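Local coordinates for SCO1/SenC family lipoprotein (Bacillus anthracis, PDB 4HDE) that probably handles copper or takes part in thiol-disulfide exchange in the maturation of cytochrome c oxidase, as thioredoxin-fold members of the SCO1/SenC family do, at residues A[13-18]-A[112-117]; A[70-75]-A[101-106]; A[76-81]-A[106-111]; A[35-40]-A[138-143]; A[43-48]-A[128-133]. One frame throughout, in Å; residues are numbered along the deposited sequence.

Overall arrangement
Contacts 2 and 4 build the central sheet, and share its middle through the neighbouring strands 70-75 and 35-40; their centres are about 11 Å apart and V72 N bonds to V36 O. Contact 1 lays helix 108-119 and the N-terminal segment against one face of that sheet, where F114 touches both F74 and F39. Contact 3 joins the start of the same helix to the loop leaving strand 70-75, and shares Y106 with contact 2. Contact 5 holds C44, C48 and H133, the probable copper-binding and redox site. Its centre lies about 13 Å from that of contact 3, which it meets through V76, and about 21 Å from that of contact 4, although M40 still touches C48.

Contact 1. Residues A[13-18]-A[112-117]; sequences ETFQFT and TKFSKD
E13 and F114 bring the two backbones no closer than 8.3 Å between their CA atoms, so the extended segment 13-18 and helix 112-117 meet through side chains alone. F114 spans the gap, its CG anti to the backbone N (chi1 179°), and its ring joins those of F15 and F17, themselves packed together. The F114 edge is turned to the face of F15, CE1 lying 3.8 Å from F15 CD2, while its own face receives the edge of F17, with F17 CZ 4.1 Å from F114 CD1. Both pairs are T-shaped, the planes 73° and 72° apart. The carboxylate of E13 lies at the edge of the same ring, CD 3.7 Å from F114 CD1. Water 1 bridges the charges, donating to E13 OE2 (2.8 Å) and accepting from K113 NZ (2.8 Å). K113 is tied along the helix to D117, in a salt bridge of 2.7 Å from NZ to OD2. This aromatic cluster joins helix 108-119 to the N-terminal hairpin of strands 16-18 and 24-26.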
# COMPACT_ATOMS: atom_id res chain seq x y z
N GLU A 13 5.93 11.96 4.81
CA GLU A 13 6.87 11.97 5.92
C GLU A 13 7.75 10.73 5.89
O GLU A 13 7.39 9.70 5.31
CB GLU A 13 6.12 12.03 7.25
CG GLU A 13 5.52 10.70 7.65
CD GLU A 13 4.66 10.81 8.89
OE1 GLU A 13 5.02 10.19 9.92
OE2 GLU A 13 3.63 11.51 8.84
N THR A 14 8.91 10.83 6.52
CA THR A 14 9.81 9.71 6.69
C THR A 14 9.27 8.80 7.78
O THR A 14 8.88 9.26 8.85
CB THR A 14 11.21 10.21 7.06
OG1 THR A 14 11.70 11.04 6.00
CG2 THR A 14 12.17 9.05 7.26
N PHE A 15 9.23 7.50 7.50
CA PHE A 15 8.69 6.53 8.45
C PHE A 15 9.51 5.24 8.46
O PHE A 15 10.15 4.88 7.48
CB PHE A 15 7.23 6.21 8.15
CG PHE A 15 7.02 5.51 6.84
CD1 PHE A 15 6.94 4.13 6.77
CD2 PHE A 15 6.89 6.24 5.66
CE1 PHE A 15 6.74 3.48 5.57
CE2 PHE A 15 6.71 5.60 4.46
CZ PHE A 15 6.63 4.22 4.41
N GLN A 16 9.46 4.55 9.60
CA GLN A 16 10.09 3.25 9.76
C GLN A 16 9.14 2.37 10.55
O GLN A 16 8.95 2.57 11.75
CB GLN A 16 11.42 3.37 10.49
CG GLN A 16 12.12 2.05 10.74
CD GLN A 16 13.37 2.22 11.58
OE1 GLN A 16 14.11 3.20 11.43
NE2 GLN A 16 13.61 1.27 12.47
N PHE A 17 8.51 1.42 9.87
CA PHE A 17 7.55 0.53 10.52
C PHE A 17 8.13 -0.87 10.53
O PHE A 17 9.33 -1.05 10.33
CB PHE A 17 6.19 0.59 9.82
CG PHE A 17 5.55 1.97 9.82
CD1 PHE A 17 5.80 2.89 10.83
CD2 PHE A 17 4.67 2.33 8.80
CE1 PHE A 17 5.18 4.15 10.81
CE2 PHE A 17 4.06 3.58 8.78
CZ PHE A 17 4.32 4.49 9.78
N THR A 18 7.29 -1.88 10.77
CA THR A 18 7.74 -3.26 10.82
C THR A 18 6.96 -4.08 9.79
O THR A 18 5.75 -3.94 9.68
CB THR A 18 7.52 -3.86 12.23
OG1 THR A 18 8.24 -3.07 13.19
CG2 THR A 18 8.01 -5.29 12.29
N THR A 112 -3.59 6.50 12.16
CA THR A 112 -4.66 7.44 11.87
C THR A 112 -4.08 8.79 11.42
O THR A 112 -4.52 9.37 10.43
CB THR A 112 -5.56 7.63 13.10
OG1 THR A 112 -6.20 6.38 13.40
CG2 THR A 112 -6.62 8.70 12.84
N LYS A 113 -3.07 9.27 12.14
CA LYS A 113 -2.43 10.53 11.80
C LYS A 113 -1.68 10.39 10.48
O LYS A 113 -1.73 11.28 9.63
CB LYS A 113 -1.48 10.98 12.91
CG LYS A 113 -0.85 12.34 12.66
CD LYS A 113 0.27 12.62 13.65
CE LYS A 113 0.96 13.94 13.33
NZ LYS A 113 1.55 13.94 11.95
N PHE A 114 -0.98 9.27 10.31
CA PHE A 114 -0.18 9.04 9.11
C PHE A 114 -1.06 9.03 7.86
O PHE A 114 -0.74 9.66 6.86
CB PHE A 114 0.57 7.71 9.28
CG PHE A 114 1.42 7.32 8.10
CD1 PHE A 114 2.73 7.77 7.98
CD2 PHE A 114 0.94 6.46 7.12
CE1 PHE A 114 3.52 7.39 6.91
CE2 PHE A 114 1.73 6.07 6.05
CZ PHE A 114 3.02 6.54 5.95
N SER A 115 -2.18 8.32 7.93
CA SER A 115 -3.11 8.27 6.81
C SER A 115 -3.71 9.65 6.50
O SER A 115 -3.83 10.04 5.33
CB SER A 115 -4.20 7.24 7.10
OG SER A 115 -5.11 7.13 6.01
N LYS A 116 -4.07 10.39 7.55
CA LYS A 116 -4.62 11.73 7.39
C LYS A 116 -3.63 12.69 6.74
O LYS A 116 -3.96 13.41 5.80
CB LYS A 116 -5.06 12.29 8.76
CG LYS A 116 -5.36 13.79 8.78
CD LYS A 116 -5.81 14.27 10.16
CE LYS A 116 -4.65 14.34 11.16
NZ LYS A 116 -3.83 15.59 11.01
N ASP A 117 -2.40 12.70 7.25
CA ASP A 117 -1.44 13.73 6.89
C ASP A 117 -0.73 13.47 5.57
O ASP A 117 -0.32 14.41 4.88
CB ASP A 117 -0.41 13.91 8.01
CG ASP A 117 -0.97 14.68 9.19
OD1 ASP A 117 -2.11 15.18 9.08
OD2 ASP A 117 -0.27 14.81 10.21
O HOH W 1 1.89 11.29 10.96

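Contact 2. Residues A[70-75]-A[101-106]; sequences QFVSFS and NLLTGY
F71 O takes two donors at once: the amide N101 N at 2.9 Å and water 2 at 2.8 Å. That water also donates to Q70 OE1 and accepts from N101 ND2, stitching together the ends of two side chains that do not bond directly; OD1 of N101 is held by N19. From here the strands run parallel, 18° apart. S73 uses both its N and its O toward this one strand, N giving to N101 O and O accepting L103 N at 2.8 Å, and S75 N to L103 O closes the series. V72, F74 and L103 share one face of the sheet, where L103 CD1 packs 3.6 Å from V72 CG1 and 3.7 Å from F74 CE1. The opposite face carries S73 and L102, with S73 OG satisfied by D38. Beyond the strand, Y106 returns toward it: its hydroxyl OH donates to S75 O at 2.7 Å, in the carbonyl plane and on a lone pair. The two strands belong to a beta-alpha-beta crossover through helix 83-90, which covers L102; strand 35-40 flanks strand 70-75 on its other side, and helix 48-64 packs over F71 and S73.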
# COMPACT_ATOMS: atom_id res chain seq x y z
N GLN A 70 7.80 -1.57 -6.11
CA GLN A 70 7.52 -2.13 -4.78
C GLN A 70 6.05 -1.95 -4.43
O GLN A 70 5.39 -1.02 -4.90
CB GLN A 70 8.35 -1.42 -3.72
CG GLN A 70 9.85 -1.60 -3.90
CD GLN A 70 10.31 -3.02 -3.64
OE1 GLN A 70 9.88 -3.66 -2.67
NE2 GLN A 70 11.20 -3.51 -4.48
N PHE A 71 5.55 -2.85 -3.59
CA PHE A 71 4.19 -2.78 -3.08
C PHE A 71 4.24 -2.71 -1.57
O PHE A 71 5.03 -3.41 -0.93
CB PHE A 71 3.38 -3.98 -3.56
CG PHE A 71 3.20 -4.00 -5.05
CD1 PHE A 71 2.16 -3.30 -5.63
CD2 PHE A 71 4.11 -4.64 -5.87
CE1 PHE A 71 2.01 -3.28 -7.01
CE2 PHE A 71 3.97 -4.62 -7.24
CZ PHE A 71 2.92 -3.94 -7.80
N VAL A 72 3.39 -1.84 -1.02
CA VAL A 72 3.34 -1.64 0.43
C VAL A 72 1.89 -1.57 0.86
O VAL A 72 1.11 -0.80 0.32
CB VAL A 72 4.06 -0.35 0.85
CG1 VAL A 72 3.93 -0.09 2.35
CG2 VAL A 72 5.53 -0.40 0.44
N SER A 73 1.54 -2.40 1.85
CA SER A 73 0.21 -2.35 2.45
C SER A 73 0.35 -1.98 3.92
O SER A 73 1.01 -2.69 4.67
CB SER A 73 -0.48 -3.72 2.36
OG SER A 73 -0.63 -4.13 1.00
N PHE A 74 -0.28 -0.89 4.33
CA PHE A 74 -0.24 -0.47 5.73
C PHE A 74 -1.44 -1.04 6.46
O PHE A 74 -2.57 -0.83 6.01
CB PHE A 74 -0.31 1.06 5.86
CG PHE A 74 0.82 1.80 5.19
CD1 PHE A 74 2.02 1.99 5.84
CD2 PHE A 74 0.65 2.35 3.93
CE1 PHE A 74 3.06 2.68 5.24
CE2 PHE A 74 1.69 3.05 3.32
CZ PHE A 74 2.89 3.22 3.99
N SER A 75 -1.23 -1.70 7.60
CA SER A 75 -2.36 -2.13 8.41
C SER A 75 -2.99 -0.96 9.14
O SER A 75 -2.31 -0.15 9.79
CB SER A 75 -1.96 -3.19 9.43
OG SER A 75 -3.06 -3.47 10.30
N ASN A 101 5.74 -5.55 0.95
CA ASN A 101 5.84 -5.49 2.40
C ASN A 101 4.55 -4.99 3.00
O ASN A 101 3.99 -3.99 2.55
CB ASN A 101 7.01 -4.59 2.80
CG ASN A 101 8.33 -5.23 2.54
OD1 ASN A 101 8.85 -5.96 3.39
ND2 ASN A 101 8.89 -5.01 1.35
N LEU A 102 4.05 -5.73 3.99
CA LEU A 102 2.85 -5.34 4.73
C LEU A 102 3.33 -4.87 6.09
O LEU A 102 4.14 -5.55 6.73
CB LEU A 102 1.88 -6.52 4.85
CG LEU A 102 1.33 -7.03 3.52
CD1 LEU A 102 2.25 -8.07 2.88
CD2 LEU A 102 -0.04 -7.63 3.75
N LEU A 103 2.87 -3.70 6.52
CA LEU A 103 3.47 -2.99 7.64
C LEU A 103 2.53 -2.84 8.83
O LEU A 103 1.31 -2.73 8.69
CB LEU A 103 3.97 -1.62 7.18
CG LEU A 103 4.94 -1.61 5.99
CD1 LEU A 103 5.41 -0.20 5.66
CD2 LEU A 103 6.13 -2.52 6.24
N THR A 104 3.14 -2.80 10.01
CA THR A 104 2.41 -2.66 11.26
C THR A 104 3.41 -2.26 12.34
O THR A 104 4.52 -1.80 12.03
CB THR A 104 1.68 -3.98 11.61
OG1 THR A 104 0.79 -3.73 12.70
CG2 THR A 104 2.65 -5.08 11.98
N GLY A 105 3.03 -2.41 13.61
CA GLY A 105 3.94 -2.21 14.72
C GLY A 105 3.78 -0.90 15.46
O GLY A 105 4.37 -0.69 16.51
N TYR A 106 2.95 -0.02 14.89
CA TYR A 106 2.69 1.31 15.41
C TYR A 106 1.32 1.30 16.10
O TYR A 106 0.62 0.30 16.08
CB TYR A 106 2.68 2.29 14.23
CG TYR A 106 2.05 1.72 12.97
CD1 TYR A 106 2.83 1.38 11.88
CD2 TYR A 106 0.68 1.52 12.89
CE1 TYR A 106 2.26 0.86 10.73
CE2 TYR A 106 0.10 0.99 11.76
CZ TYR A 106 0.89 0.66 10.68
OH TYR A 106 0.32 0.16 9.54
O HOH W 2 7.86 -3.26 -0.68

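Contact 3. Residues A[76-81]-A[106-111]; sequences VDPDLD and YSLEDI
P78 sets its pyrrolidine ring obliquely against the ring of Y106, P78 CG standing 3.8 Å from Y106 CD2; the carbonyl carbon of T104 lies over one face of the tyrosine, and F17 forms an edge-to-face pair with it. The proline also presses on the chain that leads into the helix, its CB only 3.1 Å from Y106 O and its CG 3.7 Å from L108 N. L108 reaches back: with its side chain swung opposite its own amide nitrogen (chi1 178°), CD1 comes 3.6 Å from V76 O, a buried carbonyl with no polar partner in the model. I111 adds CG2 against P78 CD. Water 3 links the loop to the first helical turn, donating to D79 OD1 (2.7 Å) and accepting from L108 N (2.9 Å). Within the helix start, D110 N gives to S107 OG at 2.9 Å and S107 N to D110 OD2. This capping box closes the N-terminus of helix 108-119 beside the loop after strand 70-75.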
# COMPACT_ATOMS: atom_id res chain seq x y z
N VAL A 76 -4.32 -0.86 9.05
CA VAL A 76 -5.07 0.12 9.82
C VAL A 76 -5.69 -0.49 11.07
O VAL A 76 -6.51 0.14 11.73
CB VAL A 76 -6.14 0.82 8.98
CG1 VAL A 76 -5.49 1.57 7.82
CG2 VAL A 76 -7.17 -0.19 8.46
N ASP A 77 -5.29 -1.71 11.41
CA ASP A 77 -5.71 -2.33 12.66
C ASP A 77 -4.51 -2.94 13.38
O ASP A 77 -4.49 -4.14 13.64
CB ASP A 77 -6.78 -3.39 12.37
CG ASP A 77 -7.52 -3.85 13.61
OD1 ASP A 77 -7.51 -3.12 14.64
OD2 ASP A 77 -8.13 -4.93 13.56
N PRO A 78 -3.52 -2.11 13.72
CA PRO A 78 -2.29 -2.67 14.29
C PRO A 78 -2.47 -3.31 15.67
O PRO A 78 -1.60 -4.06 16.10
CB PRO A 78 -1.36 -1.44 14.38
CG PRO A 78 -2.32 -0.26 14.46
CD PRO A 78 -3.44 -0.65 13.54
N ASP A 79 -3.57 -3.00 16.36
CA ASP A 79 -3.85 -3.66 17.64
C ASP A 79 -4.07 -5.16 17.46
O ASP A 79 -3.81 -5.95 18.37
CB ASP A 79 -5.06 -3.02 18.34
CG ASP A 79 -4.81 -1.58 18.75
OD1 ASP A 79 -3.71 -1.29 19.26
OD2 ASP A 79 -5.72 -0.74 18.56
N LEU A 80 -4.56 -5.55 16.28
CA LEU A 80 -4.79 -6.96 15.98
C LEU A 80 -3.78 -7.52 14.98
O LEU A 80 -3.39 -8.69 15.08
CB LEU A 80 -6.22 -7.20 15.47
CG LEU A 80 -7.32 -7.18 16.52
CD1 LEU A 80 -8.64 -7.60 15.88
CD2 LEU A 80 -6.99 -8.09 17.69
N ASP A 81 -3.36 -6.70 14.03
CA ASP A 81 -2.45 -7.17 12.98
C ASP A 81 -1.00 -7.07 13.43
O ASP A 81 -0.42 -5.98 13.41
CB ASP A 81 -2.62 -6.36 11.69
CG ASP A 81 -3.96 -6.59 11.02
OD1 ASP A 81 -4.71 -7.49 11.45
OD2 ASP A 81 -4.26 -5.88 10.03
N TYR A 106 2.95 -0.02 14.89
CA TYR A 106 2.69 1.31 15.41
C TYR A 106 1.32 1.30 16.10
O TYR A 106 0.62 0.30 16.08
CB TYR A 106 2.68 2.29 14.23
CG TYR A 106 2.05 1.72 12.97
CD1 TYR A 106 2.83 1.38 11.88
CD2 TYR A 106 0.68 1.52 12.89
CE1 TYR A 106 2.26 0.86 10.73
CE2 TYR A 106 0.10 0.99 11.76
CZ TYR A 106 0.89 0.66 10.68
OH TYR A 106 0.32 0.16 9.54
N SER A 107 0.96 2.40 16.74
CA SER A 107 -0.35 2.49 17.38
C SER A 107 -1.46 2.84 16.38
O SER A 107 -1.20 3.32 15.27
CB SER A 107 -0.34 3.53 18.51
OG SER A 107 -0.23 4.83 17.96
N LEU A 108 -2.70 2.62 16.79
CA LEU A 108 -3.82 3.03 15.97
C LEU A 108 -3.81 4.55 15.79
O LEU A 108 -4.05 5.05 14.69
CB LEU A 108 -5.13 2.56 16.59
CG LEU A 108 -6.41 2.97 15.86
CD1 LEU A 108 -6.45 2.44 14.44
CD2 LEU A 108 -7.61 2.46 16.64
N GLU A 109 -3.53 5.28 16.86
CA GLU A 109 -3.42 6.73 16.76
C GLU A 109 -2.38 7.15 15.72
O GLU A 109 -2.62 8.04 14.90
CB GLU A 109 -3.11 7.36 18.11
CG GLU A 109 -3.01 8.87 18.06
CD GLU A 109 -2.98 9.52 19.43
OE1 GLU A 109 -3.07 8.79 20.45
OE2 GLU A 109 -2.86 10.76 19.50
N ASP A 110 -1.22 6.49 15.74
CA ASP A 110 -0.13 6.75 14.79
C ASP A 110 -0.59 6.62 13.34
O ASP A 110 -0.35 7.50 12.51
CB ASP A 110 1.04 5.78 14.99
CG ASP A 110 1.82 6.02 16.27
OD1 ASP A 110 1.80 7.16 16.80
OD2 ASP A 110 2.48 5.06 16.74
N ILE A 111 -1.22 5.50 13.02
CA ILE A 111 -1.58 5.24 11.63
C ILE A 111 -2.74 6.13 11.20
O ILE A 111 -2.85 6.50 10.03
CB ILE A 111 -1.83 3.73 11.35
CG1 ILE A 111 -1.78 3.44 9.85
CG2 ILE A 111 -3.14 3.25 11.98
CD1 ILE A 111 -0.44 3.72 9.24
O HOH W 3 -2.96 1.29 19.32

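Contact 4. Residues A[35-40]-A[138-143]; sequences WVADFM and YLIDQN
W35 and I140 satisfy each other completely along the backbone, W35 N giving to I140 O at 3.0 Å and I140 N to W35 O at 2.8 Å. The next such pair repeats the arrangement: A37 N donates to Y138 O at 2.8 Å and Y138 N to A37 O at 2.9 Å. Between them V36 and L139 face each other as a non-hydrogen-bonded pair; the amide and carbonyl of V36 turn instead to strand 70-75, where Q70 and V72 serve them. Strand 35-40 is thus the central strand of the mixed sheet of a thioredoxin fold, parallel to 70-75 on one side and antiparallel to 136-140 on the other. Y138 O has a further neighbour in V36 CA, 3.1 Å away in a CA-H...O contact. The indole NE1 of W35 makes a weak bond to water 4, which lies at the ring edge and may itself donate to D141 O. Over the indole face, I140 makes a CH-pi contact, its CD1 3.7 Å from the centroid of the six-membered ring of W35 and 6° off the normal. I140 CD1 also touches A37 CB. The other face of the sheet carries V36 and L139, whose CG2 and CD1 meet at 4.0 Å under helix 158-169.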
# COMPACT_ATOMS: atom_id res chain seq x y z
N TRP A 35 6.87 2.94 -5.96
CA TRP A 35 6.06 2.03 -5.16
C TRP A 35 4.58 2.38 -5.14
O TRP A 35 4.17 3.49 -5.47
CB TRP A 35 6.63 1.86 -3.75
CG TRP A 35 6.84 3.09 -2.90
CD1 TRP A 35 7.78 4.06 -3.08
CD2 TRP A 35 6.15 3.42 -1.68
NE1 TRP A 35 7.71 4.98 -2.06
CE2 TRP A 35 6.71 4.61 -1.19
CE3 TRP A 35 5.11 2.82 -0.97
CZ2 TRP A 35 6.26 5.23 -0.02
CZ3 TRP A 35 4.67 3.44 0.21
CH2 TRP A 35 5.24 4.63 0.66
N VAL A 36 3.79 1.36 -4.82
CA VAL A 36 2.34 1.49 -4.75
C VAL A 36 1.90 1.15 -3.34
O VAL A 36 2.32 0.13 -2.79
CB VAL A 36 1.66 0.54 -5.74
CG1 VAL A 36 0.16 0.72 -5.70
CG2 VAL A 36 2.18 0.78 -7.15
N ALA A 37 1.08 2.02 -2.76
CA ALA A 37 0.61 1.84 -1.38
C ALA A 37 -0.90 1.63 -1.31
O ALA A 37 -1.67 2.22 -2.08
CB ALA A 37 0.99 3.05 -0.55
N ASP A 38 -1.33 0.78 -0.38
CA ASP A 38 -2.71 0.77 0.06
C ASP A 38 -2.81 0.61 1.58
O ASP A 38 -1.80 0.40 2.26
CB ASP A 38 -3.55 -0.26 -0.72
CG ASP A 38 -3.24 -1.71 -0.35
OD1 ASP A 38 -2.23 -1.97 0.32
OD2 ASP A 38 -4.02 -2.61 -0.76
N PHE A 39 -4.03 0.73 2.09
CA PHE A 39 -4.36 0.59 3.51
C PHE A 39 -5.37 -0.53 3.65
O PHE A 39 -6.34 -0.60 2.90
CB PHE A 39 -4.93 1.90 4.05
CG PHE A 39 -3.91 3.00 4.14
CD1 PHE A 39 -3.25 3.25 5.33
CD2 PHE A 39 -3.60 3.78 3.03
CE1 PHE A 39 -2.30 4.26 5.42
CE2 PHE A 39 -2.65 4.79 3.12
CZ PHE A 39 -1.99 5.02 4.32
N MSE A 40 -5.17 -1.41 4.63
CA MSE A 40 -6.03 -2.57 4.80
C MSE A 40 -5.90 -3.14 6.21
O MSE A 40 -5.15 -2.62 7.02
CB MSE A 40 -5.66 -3.65 3.78
CG MSE A 40 -4.17 -3.94 3.73
SE MSE A 40 -3.78 -5.83 3.47
CE MSE A 40 -4.05 -6.44 5.29
N TYR A 138 -2.12 4.08 -4.28
CA TYR A 138 -1.35 5.30 -4.51
C TYR A 138 -0.01 4.97 -5.14
O TYR A 138 0.70 4.09 -4.67
CB TYR A 138 -1.10 6.02 -3.19
CG TYR A 138 -2.37 6.37 -2.45
CD1 TYR A 138 -3.02 7.58 -2.68
CD2 TYR A 138 -2.91 5.50 -1.52
CE1 TYR A 138 -4.18 7.90 -1.99
CE2 TYR A 138 -4.07 5.81 -0.84
CZ TYR A 138 -4.70 7.00 -1.08
OH TYR A 138 -5.85 7.31 -0.39
N LEU A 139 0.33 5.70 -6.20
CA LEU A 139 1.62 5.54 -6.87
C LEU A 139 2.57 6.62 -6.37
O LEU A 139 2.28 7.81 -6.49
CB LEU A 139 1.45 5.63 -8.38
CG LEU A 139 2.72 5.48 -9.22
CD1 LEU A 139 3.30 4.09 -9.06
CD2 LEU A 139 2.42 5.78 -10.68
N ILE A 140 3.71 6.19 -5.84
CA ILE A 140 4.71 7.08 -5.26
C ILE A 140 5.99 6.99 -6.09
O ILE A 140 6.43 5.89 -6.45
CB ILE A 140 4.98 6.71 -3.78
CG1 ILE A 140 3.71 6.90 -2.95
CG2 ILE A 140 6.06 7.58 -3.19
CD1 ILE A 140 3.06 5.62 -2.50
N ASP A 141 6.58 8.13 -6.41
CA ASP A 141 7.75 8.14 -7.29
C ASP A 141 9.07 8.00 -6.52
O ASP A 141 9.09 7.91 -5.29
CB ASP A 141 7.75 9.36 -8.22
CG ASP A 141 8.09 10.66 -7.51
OD1 ASP A 141 8.40 10.67 -6.30
OD2 ASP A 141 8.07 11.71 -8.20
N GLN A 142 10.18 7.99 -7.27
CA GLN A 142 11.51 7.76 -6.72
C GLN A 142 11.93 8.89 -5.79
O GLN A 142 12.79 8.71 -4.92
CB GLN A 142 12.53 7.59 -7.85
CG GLN A 142 12.21 6.43 -8.79
CD GLN A 142 11.50 6.87 -10.05
OE1 GLN A 142 10.56 7.67 -10.02
NE2 GLN A 142 11.93 6.33 -11.19
N ASN A 143 11.30 10.05 -5.96
CA ASN A 143 11.57 11.21 -5.12
C ASN A 143 10.78 11.16 -3.82
O ASN A 143 10.93 12.03 -2.95
CB ASN A 143 11.26 12.49 -5.89
CG ASN A 143 12.01 12.56 -7.20
OD1 ASN A 143 13.23 12.70 -7.22
ND2 ASN A 143 11.28 12.43 -8.31
O HOH W 4 10.48 6.65 -3.20

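Contact 5. Residues A[43-48]-A[128-133]; sequences NCQTVC and NGQVIH
Q130 has CG anti to the carbonyl carbon (chi1 -70°) and a chain bent at chi2 (-65°), which brings its amide alongside the backbone of N43 to Q45. There both ends are used: NE2 donates to N43 O at 3.0 Å, an acceptor lying in the plane of the Q130 amide, and OE1 accepts from Q45 N at 2.9 Å. Water 5 gives OE1 a second donor and also binds T46 OG1 at 2.7 Å. The Q45 amide stacks on that of Q130, the planes 29° apart. Farther along, the C48 thiol comes obliquely to the H133 ring, SG 3.4 Å from NE2. C44 SG is 3.6 Å from C48 SG, too far for a disulfide, and accepts hydrogen bonds from the amides T46 N (3.3 Å) and C48 N (3.4 Å), which fix it within its loop. Two cysteines separated by three residues, with a histidine from a distant loop, form the CxxxC and His set of SCO1 proteins, which in relatives binds copper and probably does so here.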
# COMPACT_ATOMS: atom_id res chain seq x y z
N ASN A 43 -8.59 -8.49 9.48
CA ASN A 43 -9.91 -8.94 9.91
C ASN A 43 -11.06 -8.31 9.14
O ASN A 43 -12.21 -8.38 9.56
CB ASN A 43 -10.09 -8.73 11.42
CG ASN A 43 -9.34 -9.77 12.23
OD1 ASN A 43 -9.77 -10.92 12.34
ND2 ASN A 43 -8.21 -9.37 12.81
N CYS A 44 -10.75 -7.72 7.99
CA CYS A 44 -11.76 -7.07 7.17
C CYS A 44 -12.74 -8.09 6.57
O CYS A 44 -12.33 -9.07 5.97
CB CYS A 44 -11.12 -6.24 6.05
SG CYS A 44 -12.34 -5.51 4.94
N GLN A 45 -14.03 -7.83 6.75
CA GLN A 45 -15.08 -8.74 6.26
C GLN A 45 -15.63 -8.30 4.91
O GLN A 45 -16.54 -8.93 4.35
CB GLN A 45 -16.21 -8.84 7.28
CG GLN A 45 -15.77 -9.44 8.60
CD GLN A 45 -16.88 -9.44 9.63
OE1 GLN A 45 -17.82 -8.64 9.56
NE2 GLN A 45 -16.79 -10.35 10.60
N THR A 46 -15.07 -7.22 4.36
CA THR A 46 -15.54 -6.71 3.08
C THR A 46 -14.44 -6.55 2.02
O THR A 46 -14.14 -7.50 1.30
CB THR A 46 -16.39 -5.40 3.24
OG1 THR A 46 -15.57 -4.34 3.77
CG2 THR A 46 -17.59 -5.62 4.17
N VAL A 47 -13.85 -5.37 1.92
CA VAL A 47 -13.11 -5.04 0.71
C VAL A 47 -11.62 -5.35 0.71
O VAL A 47 -11.00 -5.31 -0.34
CB VAL A 47 -13.29 -3.55 0.32
CG1 VAL A 47 -14.76 -3.25 0.05
CG2 VAL A 47 -12.72 -2.64 1.39
N CYS A 48 -11.02 -5.66 1.86
CA CYS A 48 -9.57 -5.83 1.87
C CYS A 48 -9.08 -7.06 1.10
O CYS A 48 -8.06 -6.98 0.40
CB CYS A 48 -8.99 -5.76 3.28
SG CYS A 48 -9.12 -4.10 4.04
N ASN A 128 -17.68 -2.06 16.16
CA ASN A 128 -17.75 -3.40 15.58
C ASN A 128 -16.41 -3.90 15.05
O ASN A 128 -16.31 -5.03 14.57
CB ASN A 128 -18.86 -3.51 14.53
CG ASN A 128 -18.45 -2.94 13.18
OD1 ASN A 128 -17.49 -2.18 13.05
ND2 ASN A 128 -19.21 -3.31 12.14
N GLY A 129 -15.37 -3.07 15.14
CA GLY A 129 -14.03 -3.48 14.78
C GLY A 129 -13.73 -3.41 13.29
O GLY A 129 -12.60 -3.68 12.88
N GLN A 130 -14.72 -3.05 12.48
CA GLN A 130 -14.50 -2.98 11.04
C GLN A 130 -14.01 -1.58 10.67
O GLN A 130 -14.79 -0.67 10.39
CB GLN A 130 -15.77 -3.36 10.28
CG GLN A 130 -16.12 -4.85 10.39
CD GLN A 130 -15.07 -5.75 9.74
OE1 GLN A 130 -14.91 -5.75 8.52
NE2 GLN A 130 -14.35 -6.50 10.55
N VAL A 131 -12.68 -1.44 10.67
CA VAL A 131 -12.01 -0.16 10.51
C VAL A 131 -12.39 0.54 9.22
O VAL A 131 -12.37 -0.06 8.14
CB VAL A 131 -10.48 -0.34 10.56
CG1 VAL A 131 -9.80 1.00 10.60
CG2 VAL A 131 -10.07 -1.16 11.78
N ILE A 132 -12.74 1.81 9.35
CA ILE A 132 -12.92 2.70 8.20
C ILE A 132 -11.56 3.15 7.69
O ILE A 132 -10.71 3.58 8.45
CB ILE A 132 -13.72 3.94 8.64
CG1 ILE A 132 -15.14 3.53 9.07
CG2 ILE A 132 -13.72 4.99 7.53
CD1 ILE A 132 -15.96 4.61 9.79
N HIS A 133 -11.34 3.04 6.38
CA HIS A 133 -10.07 3.45 5.78
C HIS A 133 -10.28 3.64 4.29
O HIS A 133 -11.30 3.21 3.74
CB HIS A 133 -8.99 2.38 6.02
CG HIS A 133 -9.32 1.06 5.40
ND1 HIS A 133 -8.91 0.71 4.13
CD2 HIS A 133 -10.06 0.03 5.86
CE1 HIS A 133 -9.37 -0.50 3.85
NE2 HIS A 133 -10.07 -0.93 4.88
O HOH W 5 -14.83 -4.06 6.39